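Local coordinates for protein oxaloacetate acetyl hydrolase (Cryphonectria parasitica, PDB 3LYE) that belongs to the phosphoenolpyruvate phosphomutase family of TIM-barrel enzymes and assembles from four chains, at residues 197-209 and 228-241. Sequence-based numbering, arbitrary orientation.
Sequences LEGFRSKEQAAAA and SPLITVEEAKAMGF
Ser228 OG lies 2.9 Å from Phe200 O, where the loop following strand 194-197 of the TIM barrel meets the loop that leads into helix 233-239. The contact joins two consecutive outer helices, 203-213 and 233-239, whose segment axes approach to 10.0 Å at 40°. Pro229 puts CD against Phe200 O and CG 3.7 Å from CA of Ser202, the N-cap residue of helix 203-213. Ile231 points toward segment 197-209, and its CG1 runs alongside Lys203 CG, the two chains heading in opposite directions. That lysine bends at its third torsion, which carries NZ to Glu235 OE2 at 3.0 Å in a salt bridge; NZ comes from above the carboxylate plane, 67° out of it. The other oxygen, OE1, accepts from Thr232 N within a capping box, so the carboxylate serves both helix start and neighbour. Met239 SD packs 3.8 Å from Ala206 CB, while its CG touches Ala207 CB. One water donates to Ala207 O, inside helix 203-213, at 2.6 Å and to Met239 O, near the C-terminal end of the other helix, at 2.8 Å. After the Schellman turn at Gly240, Phe241 meets Phe200 obliquely, planes at 64°, with Leu220 of strand 219-223 touching both phenylalanine side chains; Phe241 CZ lies 3.7 Å from Phe200 CE2.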
ATOM      1  N   LEU A 197      16.227  15.923  23.426  1.00 16.00           N
ATOM      2  CA  LEU A 197      15.414  16.734  24.313  1.00 16.99           C
ATOM      3  C   LEU A 197      14.781  17.702  23.287  1.00 17.15           C
ATOM      4  O   LEU A 197      15.452  18.562  22.728  1.00 19.02           O
ATOM      5  CB  LEU A 197      16.269  17.424  25.372  1.00 18.16           C
ATOM      6  CG  LEU A 197      15.493  17.993  26.566  1.00 21.98           C
ATOM      7  CD1 LEU A 197      16.412  18.344  27.716  1.00 21.06           C
ATOM      8  CD2 LEU A 197      14.662  19.206  26.159  1.00 21.64           C
ATOM      9  N   GLU A 198      13.497  17.529  23.048  1.00 15.69           N
ATOM     10  CA  GLU A 198      12.746  18.349  22.066  1.00 18.34           C
ATOM     11  C   GLU A 198      12.285  19.684  22.573  1.00 21.49           C
ATOM     12  O   GLU A 198      11.842  19.833  23.695  1.00 23.47           O
ATOM     13  CB  GLU A 198      11.485  17.582  21.649  1.00 18.86           C
ATOM     14  CG  GLU A 198      10.550  18.234  20.619  1.00 19.86           C
ATOM     15  CD  GLU A 198      11.175  18.377  19.245  1.00 25.47           C
ATOM     16  OE1 GLU A 198      12.085  17.589  18.916  1.00 25.34           O
ATOM     17  OE2 GLU A 198      10.738  19.280  18.497  1.00 28.75           O
ATOM     18  N   GLY A 199      12.417  20.681  21.729  1.00 22.61           N
ATOM     19  CA  GLY A 199      11.955  22.001  22.088  1.00 22.27           C
ATOM     20  C   GLY A 199      12.669  22.860  23.095  1.00 24.33           C
ATOM     21  O   GLY A 199      12.017  23.475  23.951  1.00 26.59           O
ATOM     22  N   PHE A 200      13.980  22.980  22.976  1.00 24.65           N
ATOM     23  CA  PHE A 200      14.717  23.811  23.907  1.00 26.14           C
ATOM     24  C   PHE A 200      14.148  25.232  23.847  1.00 29.01           C
ATOM     25  O   PHE A 200      13.727  25.713  22.777  1.00 30.25           O
ATOM     26  CB  PHE A 200      16.188  23.884  23.527  1.00 25.26           C
ATOM     27  CG  PHE A 200      16.942  22.607  23.749  1.00 25.83           C
ATOM     28  CD1 PHE A 200      17.169  22.154  25.025  1.00 24.98           C
ATOM     29  CD2 PHE A 200      17.453  21.885  22.692  1.00 24.47           C
ATOM     30  CE1 PHE A 200      17.879  20.988  25.257  1.00 24.52           C
ATOM     31  CE2 PHE A 200      18.157  20.709  22.915  1.00 23.81           C
ATOM     32  CZ  PHE A 200      18.376  20.267  24.198  1.00 24.29           C
ATOM     33  N   ARG A 201      14.149  25.906  24.986  1.00 30.42           N
ATOM     34  CA  ARG A 201      13.645  27.272  25.066  1.00 32.59           C
ATOM     35  C   ARG A 201      14.780  28.272  24.861  1.00 32.94           C
ATOM     36  O   ARG A 201      14.533  29.429  24.569  1.00 35.64           O
ATOM     37  CB  ARG A 201      12.916  27.498  26.396  1.00 37.73           C
ATOM     38  CG  ARG A 201      11.551  26.806  26.399  1.00 43.83           C
ATOM     39  CD  ARG A 201      10.766  26.919  27.707  1.00 49.20           C
ATOM     40  NE  ARG A 201       9.337  26.676  27.486  1.00 52.51           N
ATOM     41  CZ  ARG A 201       8.802  25.476  27.261  1.00 54.98           C
ATOM     42  NH1 ARG A 201       7.495  25.353  27.065  1.00 56.34           N
ATOM     43  NH2 ARG A 201       9.568  24.392  27.239  1.00 54.70           N
ATOM     44  N   SER A 202      16.022  27.836  25.016  1.00 30.88           N
ATOM     45  CA  SER A 202      17.167  28.714  24.838  1.00 31.84           C
ATOM     46  C   SER A 202      18.436  27.951  24.498  1.00 32.77           C
ATOM     47  O   SER A 202      18.527  26.748  24.695  1.00 32.81           O
ATOM     48  CB  SER A 202      17.443  29.525  26.108  1.00 31.64           C
ATOM     49  OG  SER A 202      17.993  28.687  27.110  1.00 32.44           O
ATOM     50  N   LYS A 203      19.436  28.681  24.014  1.00 33.92           N
ATOM     51  CA  LYS A 203      20.708  28.068  23.656  1.00 35.49           C
ATOM     52  C   LYS A 203      21.441  27.600  24.916  1.00 35.70           C
ATOM     53  O   LYS A 203      22.124  26.577  24.900  1.00 37.05           O
ATOM     54  CB  LYS A 203      21.566  29.052  22.880  1.00 36.33           C
ATOM     55  CG  LYS A 203      20.899  29.519  21.602  1.00 38.16           C
ATOM     56  CD  LYS A 203      21.649  30.659  20.974  1.00 42.19           C
ATOM     57  CE  LYS A 203      23.087  30.316  20.680  1.00 44.86           C
ATOM     58  NZ  LYS A 203      23.800  31.531  20.215  1.00 46.09           N
ATOM     59  N   GLU A 204      21.283  28.340  26.014  1.00 34.95           N
ATOM     60  CA  GLU A 204      21.929  27.988  27.260  1.00 34.42           C
ATOM     61  C   GLU A 204      21.425  26.630  27.714  1.00 33.40           C
ATOM     62  O   GLU A 204      22.191  25.783  28.134  1.00 33.46           O
ATOM     63  CB  GLU A 204      21.635  29.067  28.322  1.00 34.70           C
ATOM     64  CG  GLU A 204      21.822  28.603  29.757  1.00 36.39           C
ATOM     65  CD  GLU A 204      21.830  29.735  30.790  1.00 40.18           C
ATOM     66  OE1 GLU A 204      21.843  29.395  31.991  1.00 42.97           O
ATOM     67  OE2 GLU A 204      21.861  30.937  30.438  1.00 40.38           O
ATOM     68  N   GLN A 205      20.125  26.427  27.591  1.00 31.76           N
ATOM     69  CA  GLN A 205      19.514  25.182  27.995  1.00 30.73           C
ATOM     70  C   GLN A 205      19.982  24.034  27.115  1.00 30.02           C
ATOM     71  O   GLN A 205      20.200  22.933  27.606  1.00 29.45           O
ATOM     72  CB  GLN A 205      18.014  25.344  27.961  1.00 32.27           C
ATOM     73  CG  GLN A 205      17.230  24.217  28.490  1.00 33.49           C
ATOM     74  CD  GLN A 205      15.775  24.513  28.336  1.00 36.60           C
ATOM     75  OE1 GLN A 205      15.280  24.649  27.219  1.00 36.57           O
ATOM     76  NE2 GLN A 205      15.076  24.655  29.458  1.00 36.92           N
ATOM     77  N   ALA A 206      20.182  24.302  25.827  1.00 29.63           N
ATOM     78  CA  ALA A 206      20.636  23.255  24.909  1.00 27.49           C
ATOM     79  C   ALA A 206      22.043  22.777  25.286  1.00 29.54           C
ATOM     80  O   ALA A 206      22.288  21.570  25.363  1.00 29.77           O
ATOM     81  CB  ALA A 206      20.620  23.752  23.461  1.00 26.29           C
ATOM     82  N   ALA A 207      22.948  23.716  25.565  1.00 28.77           N
ATOM     83  CA  ALA A 207      24.319  23.354  25.918  1.00 29.70           C
ATOM     84  C   ALA A 207      24.398  22.605  27.238  1.00 31.59           C
ATOM     85  O   ALA A 207      25.263  21.734  27.430  1.00 32.41           O
ATOM     86  CB  ALA A 207      25.201  24.592  25.975  1.00 29.25           C
ATOM     87  N   ALA A 208      23.476  22.933  28.137  1.00 31.58           N
ATOM     88  CA  ALA A 208      23.434  22.303  29.449  1.00 29.48           C
ATOM     89  C   ALA A 208      22.955  20.873  29.360  1.00 28.67           C
ATOM     90  O   ALA A 208      23.437  20.015  30.102  1.00 30.81           O
ATOM     91  CB  ALA A 208      22.550  23.097  30.385  1.00 30.31           C
ATOM     92  N   ALA A 209      22.005  20.600  28.479  1.00 26.98           N
ATOM     93  CA  ALA A 209      21.514  19.232  28.353  1.00 26.38           C
ATOM     94  C   ALA A 209      22.662  18.364  27.838  1.00 26.51           C
ATOM     95  O   ALA A 209      22.855  17.231  28.284  1.00 27.77           O
ATOM     96  CB  ALA A 209      20.340  19.165  27.402  1.00 26.19           C
ATOM     97  N   SER A 228      11.430  27.301  18.874  1.00 27.49           N
ATOM     98  CA  SER A 228      12.712  27.287  19.567  1.00 27.59           C
ATOM     99  C   SER A 228      13.637  28.279  18.916  1.00 26.17           C
ATOM    100  O   SER A 228      13.410  28.678  17.758  1.00 26.28           O
ATOM    101  CB  SER A 228      13.335  25.894  19.503  1.00 29.25           C
ATOM    102  OG  SER A 228      12.524  24.965  20.190  1.00 33.44           O
ATOM    103  N   PRO A 229      14.681  28.697  19.645  1.00 26.40           N
ATOM    104  CA  PRO A 229      15.636  29.664  19.101  1.00 26.22           C
ATOM    105  C   PRO A 229      16.487  29.105  17.971  1.00 26.45           C
ATOM    106  O   PRO A 229      16.723  27.900  17.868  1.00 28.54           O
ATOM    107  CB  PRO A 229      16.517  29.999  20.305  1.00 28.47           C
ATOM    108  CG  PRO A 229      16.393  28.816  21.184  1.00 28.60           C
ATOM    109  CD  PRO A 229      14.992  28.368  21.051  1.00 28.19           C
ATOM    110  N   LEU A 230      16.989  30.008  17.146  1.00 27.33           N
ATOM    111  CA  LEU A 230      17.819  29.621  16.033  1.00 26.89           C
ATOM    112  C   LEU A 230      19.210  29.260  16.509  1.00 26.42           C
ATOM    113  O   LEU A 230      19.822  29.993  17.277  1.00 28.64           O
ATOM    114  CB  LEU A 230      17.933  30.784  15.056  1.00 29.72           C
ATOM    115  CG  LEU A 230      18.702  30.586  13.741  1.00 30.79           C
ATOM    116  CD1 LEU A 230      18.112  29.487  12.900  1.00 30.43           C
ATOM    117  CD2 LEU A 230      18.691  31.880  12.948  1.00 32.35           C
ATOM    118  N   ILE A 231      19.662  28.077  16.115  1.00 23.26           N
ATOM    119  CA  ILE A 231      20.984  27.588  16.458  1.00 21.96           C
ATOM    120  C   ILE A 231      21.636  27.172  15.130  1.00 21.99           C
ATOM    121  O   ILE A 231      21.058  26.407  14.364  1.00 21.18           O
ATOM    122  CB  ILE A 231      20.933  26.389  17.420  1.00 22.78           C
ATOM    123  CG1 ILE A 231      20.301  26.815  18.753  1.00 22.11           C
ATOM    124  CG2 ILE A 231      22.328  25.851  17.635  1.00 23.02           C
ATOM    125  CD1 ILE A 231      20.026  25.712  19.747  1.00 23.37           C
ATOM    126  N   THR A 232      22.802  27.728  14.810  1.00 22.35           N
ATOM    127  CA  THR A 232      23.454  27.350  13.559  1.00 21.66           C
ATOM    128  C   THR A 232      24.190  26.031  13.714  1.00 21.91           C
ATOM    129  O   THR A 232      24.374  25.533  14.815  1.00 22.22           O
ATOM    130  CB  THR A 232      24.490  28.388  13.100  1.00 23.45           C
ATOM    131  OG1 THR A 232      25.592  28.397  14.020  1.00 26.30           O
ATOM    132  CG2 THR A 232      23.890  29.784  13.066  1.00 23.19           C
ATOM    133  N   VAL A 233      24.597  25.462  12.585  1.00 20.61           N
ATOM    134  CA  VAL A 233      25.328  24.208  12.598  1.00 19.24           C
ATOM    135  C   VAL A 233      26.626  24.412  13.401  1.00 21.82           C
ATOM    136  O   VAL A 233      26.968  23.593  14.246  1.00 23.17           O
ATOM    137  CB  VAL A 233      25.615  23.754  11.166  1.00 17.03           C
ATOM    138  CG1 VAL A 233      26.706  22.692  11.122  1.00 18.08           C
ATOM    139  CG2 VAL A 233      24.316  23.283  10.482  1.00 16.23           C
ATOM    140  N   GLU A 234      27.334  25.515  13.166  1.00 24.58           N
ATOM    141  CA  GLU A 234      28.575  25.761  13.903  1.00 27.99           C
ATOM    142  C   GLU A 234      28.333  25.847  15.397  1.00 29.70           C
ATOM    143  O   GLU A 234      29.123  25.332  16.175  1.00 31.72           O
ATOM    144  CB  GLU A 234      29.223  27.049  13.417  1.00 31.78           C
ATOM    145  CG  GLU A 234      29.823  26.906  12.040  1.00 37.79           C
ATOM    146  CD  GLU A 234      30.574  28.155  11.597  1.00 46.27           C
ATOM    147  OE1 GLU A 234      30.912  29.002  12.464  1.00 49.84           O
ATOM    148  OE2 GLU A 234      30.821  28.290  10.377  1.00 50.18           O
ATOM    149  N   GLU A 235      27.267  26.526  15.799  1.00 29.79           N
ATOM    150  CA  GLU A 235      26.933  26.660  17.208  1.00 29.33           C
ATOM    151  C   GLU A 235      26.581  25.309  17.844  1.00 29.63           C
ATOM    152  O   GLU A 235      27.022  25.005  18.960  1.00 30.13           O
ATOM    153  CB  GLU A 235      25.771  27.631  17.399  1.00 30.66           C
ATOM    154  CG  GLU A 235      26.141  29.102  17.194  1.00 33.48           C
ATOM    155  CD  GLU A 235      24.937  30.016  17.194  1.00 37.88           C
ATOM    156  OE1 GLU A 235      23.829  29.560  16.862  1.00 36.06           O
ATOM    157  OE2 GLU A 235      25.103  31.214  17.505  1.00 41.46           O
ATOM    158  N   ALA A 236      25.774  24.504  17.156  1.00 25.57           N
ATOM    159  CA  ALA A 236      25.392  23.199  17.691  1.00 24.59           C
ATOM    160  C   ALA A 236      26.622  22.322  17.862  1.00 24.97           C
ATOM    161  O   ALA A 236      26.740  21.593  18.823  1.00 25.49           O
ATOM    162  CB  ALA A 236      24.340  22.537  16.808  1.00 23.36           C
ATOM    163  N   LYS A 237      27.559  22.419  16.934  1.00 25.46           N
ATOM    164  CA  LYS A 237      28.779  21.621  17.002  1.00 26.28           C
ATOM    165  C   LYS A 237      29.602  22.027  18.220  1.00 28.86           C
ATOM    166  O   LYS A 237      30.144  21.189  18.955  1.00 30.36           O
ATOM    167  CB  LYS A 237      29.558  21.818  15.702  1.00 28.49           C
ATOM    168  CG  LYS A 237      30.985  21.347  15.730  1.00 31.98           C
ATOM    169  CD  LYS A 237      31.052  19.863  15.542  1.00 32.86           C
ATOM    170  CE  LYS A 237      32.482  19.350  15.665  1.00 34.62           C
ATOM    171  NZ  LYS A 237      33.137  19.328  14.323  1.00 35.60           N
ATOM    172  N   ALA A 238      29.709  23.333  18.434  1.00 28.93           N
ATOM    173  CA  ALA A 238      30.472  23.817  19.579  1.00 29.38           C
ATOM    174  C   ALA A 238      29.807  23.437  20.922  1.00 32.21           C
ATOM    175  O   ALA A 238      30.502  23.201  21.924  1.00 34.89           O
ATOM    176  CB  ALA A 238      30.694  25.313  19.457  1.00 29.68           C
ATOM    177  N   MET A 239      28.471  23.353  20.921  1.00 31.75           N
ATOM    178  CA  MET A 239      27.687  22.983  22.116  1.00 29.39           C
ATOM    179  C   MET A 239      27.927  21.507  22.459  1.00 28.99           C
ATOM    180  O   MET A 239      27.643  21.081  23.578  1.00 29.41           O
ATOM    181  CB  MET A 239      26.170  23.124  21.860  1.00 30.70           C
ATOM    182  CG  MET A 239      25.613  24.550  22.015  1.00 34.21           C
ATOM    183  SD  MET A 239      23.827  24.651  21.675  1.00 40.20           S
ATOM    184  CE  MET A 239      23.627  23.951  20.052  1.00 41.62           C
ATOM    185  N   GLY A 240      28.388  20.723  21.483  1.00 27.79           N
ATOM    186  CA  GLY A 240      28.663  19.306  21.678  1.00 24.23           C
ATOM    187  C   GLY A 240      27.668  18.291  21.130  1.00 22.86           C
ATOM    188  O   GLY A 240      27.807  17.106  21.396  1.00 24.00           O
ATOM    189  N   PHE A 241      26.649  18.748  20.427  1.00 20.20           N
ATOM    190  CA  PHE A 241      25.667  17.839  19.857  1.00 18.69           C
ATOM    191  C   PHE A 241      26.363  16.950  18.832  1.00 17.27           C
ATOM    192  O   PHE A 241      27.337  17.365  18.216  1.00 20.38           O
ATOM    193  CB  PHE A 241      24.532  18.636  19.186  1.00 18.12           C
ATOM    194  CG  PHE A 241      23.534  19.218  20.159  1.00 19.08           C
ATOM    195  CD1 PHE A 241      22.547  18.421  20.708  1.00 17.84           C
ATOM    196  CD2 PHE A 241      23.582  20.551  20.514  1.00 20.06           C
ATOM    197  CE1 PHE A 241      21.660  18.923  21.617  1.00 19.69           C
ATOM    198  CE2 PHE A 241      22.671  21.077  21.407  1.00 21.15           C
ATOM    199  CZ  PHE A 241      21.712  20.265  21.955  1.00 20.55           C
TER
HETATM  200  O   HOH W   1      27.655  21.590  26.306  1.00 37.86           O